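Local coordinates for protein GCN5-related N-acetyltransferase (PDB 4MY0) that probably transfers an acetyl group from acetyl-coenzyme A to amino groups of its substrates, perhaps aminoglycosides, as a member of the GCN5-related N-acetyltransferase superfamily, at residues Ala238-Val243 / Ala255-Asn260; Gly212-Asn217 / Leu223-Leu228; Ala234-Leu239 / His264-His269; Phe71-Gly76 / Pro386-Tyr391. All blocks are in the same frame, centred on the assembly; numbering follows the deposited sequence.

Contact 1. Residues Ala238-Val243 / Ala255-Asn260; sequences ALWATV and AYLSPN
The indole of W240 meets A255 and L257 with the rim of its six-membered ring, and the contact is wholly apolar. CZ2 of W240 comes within 3.6 Å of CD2 of L257, while CH2 of W240 stands 3.8 Å from CB of A255. Both methyl groups lie near the plane of the indole and so abut its edge, not its faces. With CG anti to the carbonyl carbon (chi1 -77°), the indole leaves the helix beside the backbone N and spans the distance between backbones, whose nearest CA atoms (W240 and A255) are 10.5 Å apart; L257 reaches back from the opposite direction.

No hydrogen bond crosses between the two segments. The carbonyl O of A238 takes both the backbone N of T242 and its OG1, the latter at 2.7 Å, from opposite faces of the carbonyl plane.

Helix 233-244 is the helix of the β-α-β unit between strands 222-230 and 252-256; W240 also touches V225 and L228, and V263 of helix 263-266 touches both W240 and L257.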
loop_
_atom_site.group_PDB
_atom_site.type_symbol
_atom_site.label_atom_id
_atom_site.label_comp_id
_atom_site.label_asym_id
_atom_site.label_seq_id
_atom_site.Cartn_x
_atom_site.Cartn_y
_atom_site.Cartn_z
ATOM N N ALA C 238 4.533 -34.229 -11.966
ATOM C CA ALA C 238 3.151 -34.288 -12.455
ATOM C C ALA C 238 2.163 -33.551 -11.552
ATOM O O ALA C 238 1.266 -32.860 -12.042
ATOM C CB ALA C 238 2.709 -35.748 -12.640
ATOM N N LEU C 239 2.304 -33.725 -10.240
ATOM C CA LEU C 239 1.365 -33.120 -9.303
ATOM C C LEU C 239 1.594 -31.612 -9.205
ATOM O O LEU C 239 0.633 -30.843 -9.174
ATOM C CB LEU C 239 1.474 -33.767 -7.925
ATOM C CG LEU C 239 1.032 -35.226 -7.812
ATOM C CD1 LEU C 239 1.418 -35.759 -6.458
ATOM C CD2 LEU C 239 -0.469 -35.371 -8.031
ATOM N N TRP C 240 2.853 -31.182 -9.156
ATOM C CA TRP C 240 3.137 -29.738 -9.210
ATOM C C TRP C 240 2.654 -29.166 -10.530
ATOM O O TRP C 240 2.146 -28.053 -10.581
ATOM C CB TRP C 240 4.629 -29.439 -9.024
ATOM C CG TRP C 240 5.059 -29.539 -7.594
ATOM C CD1 TRP C 240 5.890 -30.477 -7.045
ATOM C CD2 TRP C 240 4.656 -28.679 -6.517
ATOM N NE1 TRP C 240 6.032 -30.246 -5.689
ATOM C CE2 TRP C 240 5.275 -29.157 -5.341
ATOM C CE3 TRP C 240 3.812 -27.559 -6.432
ATOM C CZ2 TRP C 240 5.086 -28.549 -4.093
ATOM C CZ3 TRP C 240 3.626 -26.956 -5.203
ATOM C CH2 TRP C 240 4.262 -27.446 -4.046
ATOM N N ALA C 241 2.818 -29.924 -11.609
ATOM C CA ALA C 241 2.402 -29.419 -12.913
ATOM C C ALA C 241 0.870 -29.318 -12.995
ATOM O O ALA C 241 0.339 -28.416 -13.640
ATOM C CB ALA C 241 2.979 -30.275 -14.042
ATOM N N THR C 242 0.167 -30.233 -12.325
ATOM C CA THR C 242 -1.292 -30.134 -12.195
ATOM C C THR C 242 -1.702 -28.812 -11.540
ATOM O O THR C 242 -2.556 -28.095 -12.063
ATOM C CB THR C 242 -1.869 -31.306 -11.385
ATOM O OG1 THR C 242 -1.456 -32.537 -11.986
ATOM C CG2 THR C 242 -3.400 -31.251 -11.356
ATOM N N VAL C 243 -1.087 -28.479 -10.407
ATOM C CA VAL C 243 -1.389 -27.212 -9.739
ATOM C C VAL C 243 -1.040 -26.020 -10.643
ATOM O O VAL C 243 -1.844 -25.097 -10.823
ATOM C CB VAL C 243 -0.622 -27.073 -8.406
ATOM C CG1 VAL C 243 -0.994 -25.763 -7.705
ATOM C CG2 VAL C 243 -0.912 -28.265 -7.495
ATOM N N ALA C 255 2.481 -22.469 -1.031
ATOM C CA ALA C 255 2.479 -23.859 -0.578
ATOM C C ALA C 255 2.924 -24.005 0.861
ATOM O O ALA C 255 3.907 -23.385 1.304
ATOM C CB ALA C 255 3.329 -24.727 -1.485
ATOM N N TYR C 256 2.189 -24.831 1.589
ATOM C CA TYR C 256 2.621 -25.258 2.906
ATOM C C TYR C 256 3.459 -26.511 2.746
ATOM O O TYR C 256 2.991 -27.532 2.219
ATOM C CB TYR C 256 1.416 -25.504 3.811
ATOM C CG TYR C 256 0.755 -24.216 4.200
ATOM C CD1 TYR C 256 1.284 -23.432 5.220
ATOM C CD2 TYR C 256 -0.380 -23.753 3.529
ATOM C CE1 TYR C 256 0.705 -22.232 5.573
ATOM C CE2 TYR C 256 -0.976 -22.551 3.888
ATOM C CZ TYR C 256 -0.422 -21.800 4.912
ATOM O OH TYR C 256 -0.986 -20.602 5.287
ATOM N N LEU C 257 4.713 -26.411 3.180
ATOM C CA LEU C 257 5.664 -27.516 3.100
ATOM C C LEU C 257 6.941 -27.207 3.881
ATOM O O LEU C 257 7.187 -26.061 4.259
ATOM C CB LEU C 257 6.008 -27.832 1.643
ATOM C CG LEU C 257 5.987 -26.749 0.572
ATOM C CD1 LEU C 257 7.231 -25.902 0.617
ATOM C CD2 LEU C 257 5.863 -27.442 -0.765
ATOM N N SER C 258 7.754 -28.230 4.115
ATOM C CA SER C 258 9.045 -28.033 4.773
ATOM C C SER C 258 10.017 -27.247 3.887
ATOM O O SER C 258 9.910 -27.290 2.659
ATOM C CB SER C 258 9.643 -29.390 5.130
ATOM O OG SER C 258 11.055 -29.316 5.204
ATOM N N PRO C 259 10.979 -26.522 4.499
ATOM C CA PRO C 259 12.029 -25.895 3.682
ATOM C C PRO C 259 12.952 -26.961 3.092
ATOM O O PRO C 259 13.772 -26.642 2.226
ATOM C CB PRO C 259 12.788 -25.016 4.686
ATOM C CG PRO C 259 12.526 -25.652 6.027
ATOM C CD PRO C 259 11.151 -26.250 5.939
ATOM N N ASN C 260 12.801 -28.205 3.550
ATOM C CA ASN C 260 13.488 -29.363 2.965
ATOM C C ASN C 260 12.746 -30.042 1.808
ATOM O O ASN C 260 13.227 -31.038 1.265
ATOM C CB ASN C 260 13.764 -30.419 4.038
ATOM C CG ASN C 260 14.979 -30.097 4.869
ATOM O OD1 ASN C 260 15.946 -29.514 4.373
ATOM N ND2 ASN C 260 14.942 -30.473 6.146
#

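Contact 2. Residues Gly212-Asn217 / Leu223-Leu228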
loop_
_atom_site.group_PDB
_atom_site.type_symbol
_atom_site.label_atom_id
_atom_site.label_comp_id
_atom_site.label_asym_id
_atom_site.label_seq_id
_atom_site.Cartn_x
_atom_site.Cartn_y
_atom_site.Cartn_z
ATOM N N GLY C 212 1.338 -40.761 -4.936
ATOM C CA GLY C 212 1.297 -39.389 -4.475
ATOM C C GLY C 212 -0.054 -38.728 -4.613
ATOM O O GLY C 212 -0.965 -39.255 -5.262
ATOM N N PHE C 213 -0.184 -37.561 -3.992
ATOM C CA PHE C 213 -1.387 -36.756 -4.157
ATOM C C PHE C 213 -1.129 -35.274 -3.912
ATOM O O PHE C 213 -0.109 -34.895 -3.351
ATOM C CB PHE C 213 -2.510 -37.247 -3.236
ATOM C CG PHE C 213 -2.249 -37.033 -1.761
ATOM C CD1 PHE C 213 -1.879 -38.098 -0.949
ATOM C CD2 PHE C 213 -2.431 -35.782 -1.175
ATOM C CE1 PHE C 213 -1.665 -37.915 0.412
ATOM C CE2 PHE C 213 -2.210 -35.586 0.184
ATOM C CZ PHE C 213 -1.830 -36.653 0.981
ATOM N N VAL C 214 -2.082 -34.442 -4.301
ATOM C CA VAL C 214 -1.994 -33.021 -3.991
ATOM C C VAL C 214 -3.401 -32.521 -3.700
ATOM O O VAL C 214 -4.383 -32.957 -4.334
ATOM C CB VAL C 214 -1.334 -32.214 -5.136
ATOM C CG1 VAL C 214 -2.158 -32.310 -6.404
ATOM C CG2 VAL C 214 -1.132 -30.732 -4.740
ATOM N N VAL C 215 -3.505 -31.649 -2.706
ATOM C CA VAL C 215 -4.762 -30.985 -2.403
ATOM C C VAL C 215 -4.496 -29.492 -2.415
ATOM O O VAL C 215 -3.590 -29.011 -1.734
ATOM C CB VAL C 215 -5.310 -31.395 -1.033
ATOM C CG1 VAL C 215 -6.677 -30.743 -0.793
ATOM C CG2 VAL C 215 -5.418 -32.931 -0.951
ATOM N N TYR C 216 -5.264 -28.755 -3.210
ATOM C CA TYR C 216 -5.086 -27.310 -3.270
ATOM C C TYR C 216 -6.415 -26.580 -3.435
ATOM O O TYR C 216 -7.470 -27.210 -3.590
ATOM C CB TYR C 216 -4.083 -26.907 -4.359
ATOM C CG TYR C 216 -4.517 -27.187 -5.782
ATOM C CD1 TYR C 216 -4.951 -26.159 -6.611
ATOM C CD2 TYR C 216 -4.463 -28.469 -6.306
ATOM C CE1 TYR C 216 -5.330 -26.406 -7.909
ATOM C CE2 TYR C 216 -4.845 -28.728 -7.607
ATOM C CZ TYR C 216 -5.278 -27.696 -8.405
ATOM O OH TYR C 216 -5.636 -27.959 -9.711
ATOM N N ASN C 217 -6.366 -25.252 -3.361
ATOM C CA ASN C 217 -7.579 -24.437 -3.445
ATOM C C ASN C 217 -7.240 -22.996 -3.806
ATOM O O ASN C 217 -6.062 -22.623 -3.856
ATOM C CB ASN C 217 -8.350 -24.480 -2.119
ATOM C CG ASN C 217 -7.439 -24.338 -0.910
ATOM O OD1 ASN C 217 -6.903 -23.262 -0.644
ATOM N ND2 ASN C 217 -7.253 -25.433 -0.174
ATOM N N LEU C 223 -3.332 -19.638 -6.061
ATOM C CA LEU C 223 -3.614 -20.993 -5.609
ATOM C C LEU C 223 -2.774 -21.284 -4.371
ATOM O O LEU C 223 -1.673 -20.726 -4.184
ATOM C CB LEU C 223 -3.330 -22.006 -6.716
ATOM C CG LEU C 223 -4.232 -21.903 -7.939
ATOM C CD1 LEU C 223 -3.692 -22.779 -9.055
ATOM C CD2 LEU C 223 -5.654 -22.307 -7.591
ATOM N N GLN C 224 -3.317 -22.124 -3.508
ATOM C CA GLN C 224 -2.624 -22.493 -2.291
ATOM C C GLN C 224 -2.620 -24.016 -2.187
ATOM O O GLN C 224 -3.670 -24.653 -2.264
ATOM C CB GLN C 224 -3.338 -21.908 -1.085
ATOM C CG GLN C 224 -2.853 -22.505 0.222
ATOM C CD GLN C 224 -3.670 -22.044 1.402
ATOM O OE1 GLN C 224 -3.679 -20.862 1.730
ATOM N NE2 GLN C 224 -4.368 -22.979 2.049
ATOM N N VAL C 225 -1.438 -24.590 -2.015
ATOM C CA VAL C 225 -1.317 -26.036 -1.839
ATOM C C VAL C 225 -1.365 -26.338 -0.341
ATOM O O VAL C 225 -0.538 -25.828 0.416
ATOM C CB VAL C 225 -0.013 -26.542 -2.468
ATOM C CG1 VAL C 225 0.236 -28.008 -2.114
ATOM C CG2 VAL C 225 -0.053 -26.343 -3.989
ATOM N N ASP C 226 -2.359 -27.116 0.093
ATOM C CA ASP C 226 -2.464 -27.517 1.498
ATOM C C ASP C 226 -1.487 -28.647 1.786
ATOM O O ASP C 226 -0.933 -28.748 2.882
ATOM C CB ASP C 226 -3.877 -28.010 1.841
ATOM C CG ASP C 226 -4.900 -26.891 1.918
ATOM O OD1 ASP C 226 -4.509 -25.707 2.060
ATOM O OD2 ASP C 226 -6.112 -27.216 1.854
ATOM N N GLU C 227 -1.305 -29.523 0.804
ATOM C CA GLU C 227 -0.433 -30.671 0.988
ATOM C C GLU C 227 -0.111 -31.322 -0.344
ATOM O O GLU C 227 -1.003 -31.505 -1.182
ATOM C CB GLU C 227 -1.066 -31.702 1.945
ATOM C CG GLU C 227 -0.149 -32.901 2.219
ATOM C CD GLU C 227 -0.687 -33.852 3.301
ATOM O OE1 GLU C 227 -1.917 -33.862 3.540
ATOM O OE2 GLU C 227 0.129 -34.596 3.903
ATOM N N LEU C 228 1.166 -31.659 -0.532
ATOM C CA LEU C 228 1.593 -32.450 -1.679
ATOM C C LEU C 228 2.513 -33.537 -1.167
ATOM O O LEU C 228 3.483 -33.259 -0.458
ATOM C CB LEU C 228 2.326 -31.598 -2.716
ATOM C CG LEU C 228 2.499 -32.272 -4.083
ATOM C CD1 LEU C 228 2.476 -31.230 -5.215
ATOM C CD2 LEU C 228 3.779 -33.097 -4.120
#
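V215 and E227 pair through their backbones, V215 N giving a hydrogen bond of 2.9 Å to E227 O. V215 O receives D226 N at 2.9 Å and, weakly, E227 N. Nearer the turn, N217 and Q224 exchange a reciprocal pair of bonds, with Q224 N reaching N217 O at 2.8 Å.

The close packing lies on the face carrying V214, Y216, V225 and L228. There a chi1 of 62° sets CG1 of V214 between N and the carbonyl carbon and CG2 anti to N, where CG2 of V214 touches CD1 of L228 at 3.7 Å; CD2 of L223 approaches the edge of the Y216 ring. V243 of helix 233-244 covers V214 and Y216. These antiparallel strands form a β hairpin, interrupted by a classic β bulge in which D226 and E227 both face V215.

Around N217, Q224 and D226, all partly exposed, the contact is polar instead. Q224 NE2 binds D226 OD1 at 2.7 Å, nearly in its own amide plane, whereas N217 ND2 makes only a weak, bent bond (123°) to D226 OD2. Farther along that face, E227 sets OE1 at the edge of the F213 ring, 3.8 Å from CE2 of F213, with carboxylate and ring planes 81° apart; the F213 ring also stacks with F171.

Contact 3. Residues Ala234-Leu239 / His264-His269; sequences ATARAL and HLLVEH
NH2 of R237 gives a hydrogen bond to a water at 2.9 Å, and the same water donates to the carbonyl O of L266 at 2.7 Å, bridging the two segments. The other guanidinium nitrogens have partners too: NE forms a salt bridge with E233, and NH1 binds the carbonyl O of L153. These partners probably fix the rotation of the group.

The guanidinium offers one face to the side chain of L266. CD2 of L266 sits 3.7 Å above the plane, displaced toward the rim and closest to NH2 of R237 at 3.8 Å. The arginine chain, extended from CG to NE, carries the charged end out to the leucine. The other branch of L266, CD1, packs more loosely on CB of A236, 4.3 Å away.

Beyond L266 the chain runs on to E268, which touches an acetyl-CoA of the assembly. The contact brings helix 233-244 beside the short, weakly bonded helix around 264-266. A236 also rests on A230 of strand 222-230 and on T362 of a second subunit.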
loop_
_atom_site.group_PDB
_atom_site.type_symbol
_atom_site.label_atom_id
_atom_site.label_comp_id
_atom_site.label_asym_id
_atom_site.label_seq_id
_atom_site.Cartn_x
_atom_site.Cartn_y
_atom_site.Cartn_z
ATOM N N ALA C 234 9.020 -38.353 -11.114
ATOM C CA ALA C 234 7.973 -38.202 -12.115
ATOM C C ALA C 234 6.628 -37.775 -11.503
ATOM O O ALA C 234 5.929 -36.920 -12.047
ATOM C CB ALA C 234 7.818 -39.490 -12.920
ATOM N N THR C 235 6.262 -38.370 -10.373
ATOM C CA THR C 235 4.988 -38.043 -9.747
ATOM C C THR C 235 5.001 -36.641 -9.149
ATOM O O THR C 235 4.013 -35.915 -9.249
ATOM C CB THR C 235 4.620 -39.074 -8.672
ATOM O OG1 THR C 235 4.437 -40.341 -9.298
ATOM C CG2 THR C 235 3.339 -38.690 -7.965
ATOM N N ALA C 236 6.113 -36.257 -8.522
ATOM C CA ALA C 236 6.213 -34.901 -7.980
ATOM C C ALA C 236 6.033 -33.874 -9.097
ATOM O O ALA C 236 5.271 -32.911 -8.956
ATOM C CB ALA C 236 7.539 -34.696 -7.246
ATOM N N ARG C 237 6.721 -34.092 -10.212
ATOM C CA ARG C 237 6.629 -33.167 -11.331
ATOM C C ARG C 237 5.185 -33.074 -11.813
ATOM O O ARG C 237 4.659 -31.977 -11.992
ATOM C CB ARG C 237 7.568 -33.591 -12.456
ATOM C CG ARG C 237 9.043 -33.446 -12.104
ATOM C CD ARG C 237 9.948 -33.942 -13.250
ATOM N NE ARG C 237 11.358 -33.640 -13.005
ATOM C CZ ARG C 237 11.913 -32.447 -13.218
ATOM N NH1 ARG C 237 11.180 -31.443 -13.683
ATOM N NH2 ARG C 237 13.200 -32.255 -12.974
ATOM N N ALA C 238 4.533 -34.229 -11.966
ATOM C CA ALA C 238 3.151 -34.288 -12.455
ATOM C C ALA C 238 2.163 -33.551 -11.552
ATOM O O ALA C 238 1.266 -32.860 -12.042
ATOM C CB ALA C 238 2.709 -35.748 -12.640
ATOM N N LEU C 239 2.304 -33.725 -10.240
ATOM C CA LEU C 239 1.365 -33.120 -9.303
ATOM C C LEU C 239 1.594 -31.612 -9.205
ATOM O O LEU C 239 0.633 -30.843 -9.174
ATOM C CB LEU C 239 1.474 -33.767 -7.925
ATOM C CG LEU C 239 1.032 -35.226 -7.812
ATOM C CD1 LEU C 239 1.418 -35.759 -6.458
ATOM C CD2 LEU C 239 -0.469 -35.371 -8.031
ATOM N N HIS C 264 11.972 -27.273 -4.022
ATOM C CA HIS C 264 12.968 -26.201 -4.105
ATOM C C HIS C 264 14.112 -26.621 -5.030
ATOM O O HIS C 264 14.793 -25.780 -5.628
ATOM C CB HIS C 264 13.512 -25.850 -2.709
ATOM C CG HIS C 264 12.460 -25.400 -1.734
ATOM N ND1 HIS C 264 11.815 -24.185 -1.840
ATOM C CD2 HIS C 264 11.950 -26.000 -0.630
ATOM C CE1 HIS C 264 10.946 -24.064 -0.852
ATOM N NE2 HIS C 264 11.008 -25.151 -0.103
ATOM N N LEU C 265 14.307 -27.932 -5.155
ATOM C CA LEU C 265 15.366 -28.480 -5.996
ATOM C C LEU C 265 14.901 -28.654 -7.442
ATOM O O LEU C 265 15.716 -28.836 -8.348
ATOM C CB LEU C 265 15.833 -29.834 -5.437
ATOM C CG LEU C 265 16.354 -29.879 -3.999
ATOM C CD1 LEU C 265 16.526 -31.315 -3.522
ATOM C CD2 LEU C 265 17.669 -29.129 -3.885
ATOM N N LEU C 266 13.590 -28.602 -7.652
ATOM C CA LEU C 266 13.005 -28.871 -8.964
ATOM C C LEU C 266 12.687 -27.601 -9.756
ATOM O O LEU C 266 12.875 -27.569 -10.974
ATOM C CB LEU C 266 11.720 -29.692 -8.807
ATOM C CG LEU C 266 11.844 -31.119 -8.269
ATOM C CD1 LEU C 266 10.480 -31.704 -7.941
ATOM C CD2 LEU C 266 12.540 -31.971 -9.292
ATOM N N VAL C 267 12.189 -26.567 -9.078
ATOM C CA VAL C 267 11.714 -25.379 -9.795
ATOM C C VAL C 267 12.839 -24.437 -10.184
ATOM O O VAL C 267 13.833 -24.308 -9.464
ATOM C CB VAL C 267 10.652 -24.598 -9.011
ATOM C CG1 VAL C 267 9.473 -25.481 -8.739
ATOM C CG2 VAL C 267 11.223 -24.072 -7.711
ATOM N N GLU C 268 12.674 -23.781 -11.329
ATOM C CA GLU C 268 13.672 -22.842 -11.821
ATOM C C GLU C 268 13.798 -21.610 -10.923
ATOM O O GLU C 268 14.892 -21.271 -10.470
ATOM C CB GLU C 268 13.350 -22.403 -13.255
ATOM C CG GLU C 268 14.159 -21.178 -13.697
ATOM C CD GLU C 268 13.942 -20.803 -15.158
ATOM O OE1 GLU C 268 14.293 -19.657 -15.536
ATOM O OE2 GLU C 268 13.438 -21.657 -15.921
ATOM N N HIS C 269 12.684 -20.937 -10.668
ATOM C CA HIS C 269 12.717 -19.719 -9.869
ATOM C C HIS C 269 12.514 -20.080 -8.412
ATOM O O HIS C 269 11.582 -20.814 -8.075
ATOM C CB HIS C 269 11.642 -18.752 -10.358
ATOM C CG HIS C 269 11.794 -18.385 -11.803
ATOM N ND1 HIS C 269 12.548 -17.308 -12.222
ATOM C CD2 HIS C 269 11.308 -18.965 -12.925
ATOM C CE1 HIS C 269 12.513 -17.237 -13.542
ATOM N NE2 HIS C 269 11.772 -18.234 -13.993
HETATM O O HOH W 1 13.847 -29.489 -12.637
#

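Contact 4. Residues Phe71-Gly76 / Pro386-Tyr391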
loop_
_atom_site.group_PDB
_atom_site.type_symbol
_atom_site.label_atom_id
_atom_site.label_comp_id
_atom_site.label_asym_id
_atom_site.label_seq_id
_atom_site.Cartn_x
_atom_site.Cartn_y
_atom_site.Cartn_z
ATOM N N PHE C 71 -5.549 -35.901 18.180
ATOM C CA PHE C 71 -4.617 -36.074 17.065
ATOM C C PHE C 71 -3.674 -37.228 17.327
ATOM O O PHE C 71 -3.647 -37.779 18.423
ATOM C CB PHE C 71 -3.729 -34.842 16.916
ATOM C CG PHE C 71 -4.416 -33.635 16.343
ATOM C CD1 PHE C 71 -5.285 -33.747 15.266
ATOM C CD2 PHE C 71 -4.150 -32.374 16.866
ATOM C CE1 PHE C 71 -5.895 -32.612 14.726
ATOM C CE2 PHE C 71 -4.750 -31.233 16.338
ATOM C CZ PHE C 71 -5.633 -31.355 15.268
ATOM N N GLN C 72 -2.886 -37.574 16.309
ATOM C CA GLN C 72 -1.601 -38.223 16.526
ATOM C C GLN C 72 -0.585 -37.269 15.920
ATOM O O GLN C 72 -0.951 -36.402 15.111
ATOM C CB GLN C 72 -1.529 -39.604 15.862
ATOM C CG GLN C 72 -2.671 -40.536 16.258
ATOM C CD GLN C 72 -2.311 -41.994 16.109
ATOM O OE1 GLN C 72 -1.454 -42.505 16.830
ATOM N NE2 GLN C 72 -2.965 -42.679 15.179
ATOM N N GLN C 73 0.678 -37.391 16.315
ATOM C CA GLN C 73 1.708 -36.515 15.758
ATOM C C GLN C 73 2.940 -37.339 15.429
ATOM O O GLN C 73 3.367 -38.193 16.213
ATOM C CB GLN C 73 2.053 -35.361 16.704
ATOM C CG GLN C 73 2.819 -34.225 16.013
ATOM C CD GLN C 73 3.209 -33.117 16.968
ATOM O OE1 GLN C 73 3.396 -33.353 18.160
ATOM N NE2 GLN C 73 3.330 -31.900 16.449
ATOM N N TRP C 74 3.492 -37.107 14.246
ATOM C CA TRP C 74 4.669 -37.856 13.825
ATOM C C TRP C 74 5.876 -37.377 14.619
ATOM O O TRP C 74 6.080 -36.171 14.771
ATOM C CB TRP C 74 4.917 -37.639 12.334
ATOM C CG TRP C 74 3.962 -38.396 11.442
ATOM C CD1 TRP C 74 2.807 -37.927 10.875
ATOM C CD2 TRP C 74 4.099 -39.755 11.009
ATOM N NE1 TRP C 74 2.222 -38.916 10.116
ATOM C CE2 TRP C 74 2.996 -40.048 10.181
ATOM C CE3 TRP C 74 5.050 -40.754 11.247
ATOM C CZ2 TRP C 74 2.813 -41.301 9.591
ATOM C CZ3 TRP C 74 4.876 -41.994 10.652
ATOM C CH2 TRP C 74 3.765 -42.259 9.835
ATOM N N TRP C 75 6.659 -38.317 15.141
ATOM C CA TRP C 75 7.947 -37.974 15.735
ATOM C C TRP C 75 8.980 -39.026 15.369
ATOM O O TRP C 75 8.849 -40.209 15.747
ATOM C CB TRP C 75 7.834 -37.795 17.252
ATOM C CG TRP C 75 7.178 -36.486 17.621
ATOM C CD1 TRP C 75 5.894 -36.306 18.063
ATOM C CD2 TRP C 75 7.765 -35.178 17.548
ATOM N NE1 TRP C 75 5.657 -34.969 18.288
ATOM C CE2 TRP C 75 6.787 -34.253 17.973
ATOM C CE3 TRP C 75 9.023 -34.699 17.173
ATOM C CZ2 TRP C 75 7.029 -32.875 18.032
ATOM C CZ3 TRP C 75 9.260 -33.322 17.222
ATOM C CH2 TRP C 75 8.271 -32.432 17.651
ATOM N N GLY C 76 9.990 -38.595 14.609
ATOM C CA GLY C 76 10.996 -39.504 14.076
ATOM C C GLY C 76 10.387 -40.657 13.309
ATOM O O GLY C 76 10.839 -41.798 13.420
ATOM N N PRO C 386 11.165 -30.504 12.862
ATOM C CA PRO C 386 9.721 -30.746 12.958
ATOM C C PRO C 386 8.943 -29.614 12.326
ATOM O O PRO C 386 9.296 -28.440 12.490
ATOM C CB PRO C 386 9.457 -30.794 14.473
ATOM C CG PRO C 386 10.631 -30.105 15.098
ATOM C CD PRO C 386 11.795 -30.303 14.181
ATOM N N TYR C 387 7.896 -29.968 11.594
ATOM C CA TYR C 387 7.030 -28.962 11.001
ATOM C C TYR C 387 5.650 -29.558 10.858
ATOM O O TYR C 387 5.451 -30.765 11.042
ATOM C CB TYR C 387 7.545 -28.528 9.625
ATOM C CG TYR C 387 7.386 -29.589 8.557
ATOM C CD1 TYR C 387 6.333 -29.534 7.640
ATOM C CD2 TYR C 387 8.282 -30.651 8.465
ATOM C CE1 TYR C 387 6.182 -30.514 6.654
ATOM C CE2 TYR C 387 8.136 -31.635 7.483
ATOM C CZ TYR C 387 7.085 -31.554 6.582
ATOM O OH TYR C 387 6.936 -32.517 5.614
HETATM N N MSE C 388 4.710 -28.701 10.492
HETATM C CA MSE C 388 3.316 -29.066 10.395
HETATM C C MSE C 388 2.791 -28.349 9.161
HETATM O O MSE C 388 3.275 -27.258 8.830
HETATM C CB MSE C 388 2.584 -28.530 11.632
HETATM C CG MSE C 388 1.421 -29.340 12.081
HETATM SE SE MSE C 388 0.708 -28.489 13.676
HETATM C CE MSE C 388 1.802 -29.360 14.994
ATOM N N LEU C 389 1.805 -28.933 8.487
ATOM C CA LEU C 389 1.173 -28.264 7.352
ATOM C C LEU C 389 -0.053 -27.479 7.795
ATOM O O LEU C 389 -0.444 -26.501 7.148
ATOM C CB LEU C 389 0.776 -29.281 6.280
ATOM C CG LEU C 389 1.953 -30.142 5.851
ATOM C CD1 LEU C 389 1.474 -31.323 5.000
ATOM C CD2 LEU C 389 3.013 -29.299 5.114
ATOM N N ASP C 390 -0.656 -27.900 8.902
ATOM C CA ASP C 390 -1.942 -27.348 9.307
ATOM C C ASP C 390 -1.815 -26.361 10.457
ATOM O O ASP C 390 -0.875 -26.432 11.249
ATOM C CB ASP C 390 -2.899 -28.472 9.732
ATOM C CG ASP C 390 -2.976 -29.598 8.716
ATOM O OD1 ASP C 390 -3.616 -29.405 7.660
ATOM O OD2 ASP C 390 -2.402 -30.679 8.978
ATOM N N TYR C 391 -2.781 -25.454 10.545
ATOM C CA TYR C 391 -2.974 -24.626 11.725
ATOM C C TYR C 391 -4.239 -25.123 12.410
ATOM O O TYR C 391 -5.153 -25.600 11.732
ATOM C CB TYR C 391 -3.162 -23.166 11.305
ATOM C CG TYR C 391 -3.536 -22.262 12.449
ATOM C CD1 TYR C 391 -2.559 -21.695 13.248
ATOM C CD2 TYR C 391 -4.870 -21.994 12.746
ATOM C CE1 TYR C 391 -2.896 -20.864 14.313
ATOM C CE2 TYR C 391 -5.216 -21.174 13.802
ATOM C CZ TYR C 391 -4.222 -20.613 14.587
ATOM O OH TYR C 391 -4.558 -19.793 15.656
#
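W75 and P386 form the apolar half of this contact, in which the last residues of a strand in the N-terminal GNAT acetyltransferase domain meet a loop near the C terminus, in the sterol-carrier-protein-like part of the chain. CZ3 of W75 lies 3.7 Å from CB of P386, and CH2 of W75 is almost as near; the proline approaches the indole obliquely. Alongside, the side chains of Q73 and of the selenomethionine M388 cross at about a right angle, with CE of M388 3.3 Å from NE2 of Q73. M388 is bent at chi3 (-88°), which turns its methyl group toward the amide.

Q73 is itself positioned by its surroundings. Its CG is anti to the backbone N (chi1 -164°) and the chain continues extended, carrying the amide toward M388. NE2 of Q73 donates to the carbonyl O of G186. In the next shell, W280 of strand 274-284 touches Q73, W75 and M388 alike, and Y352 meets the W75 ring edge-to-face. L188 packs on M388 as well, and all three residues Q73, W75 and M388 are buried.

The two strand side chains are also tied to each other: NE1 of W75 donates to OE1 of Q73 at 2.8 Å, the donor standing 62° out of the carbonyl plane.

How the contacts relate
Strand 61-75 supplies the first half of contact 4, whose loop closes only near the C terminus at 386-391, so the other three contacts are nested inside it. Contact 2 closes first, as the short hairpin of strands 212-219 and 222-230. Helix 233-244 follows and opens both contact 1 and contact 3, which share A238 and L239; contact 1 closes at and just past the end of strand 252-256, and contact 3 a little later, at helix 263-266. The Y256 N to V225 O bond probably joins contacts 1 and 2. L389 of contact 4 packs on Y256, L257 and E227, linking the C-terminal loop to contacts 1 and 2, whereas contacts 3 and 4 do not touch.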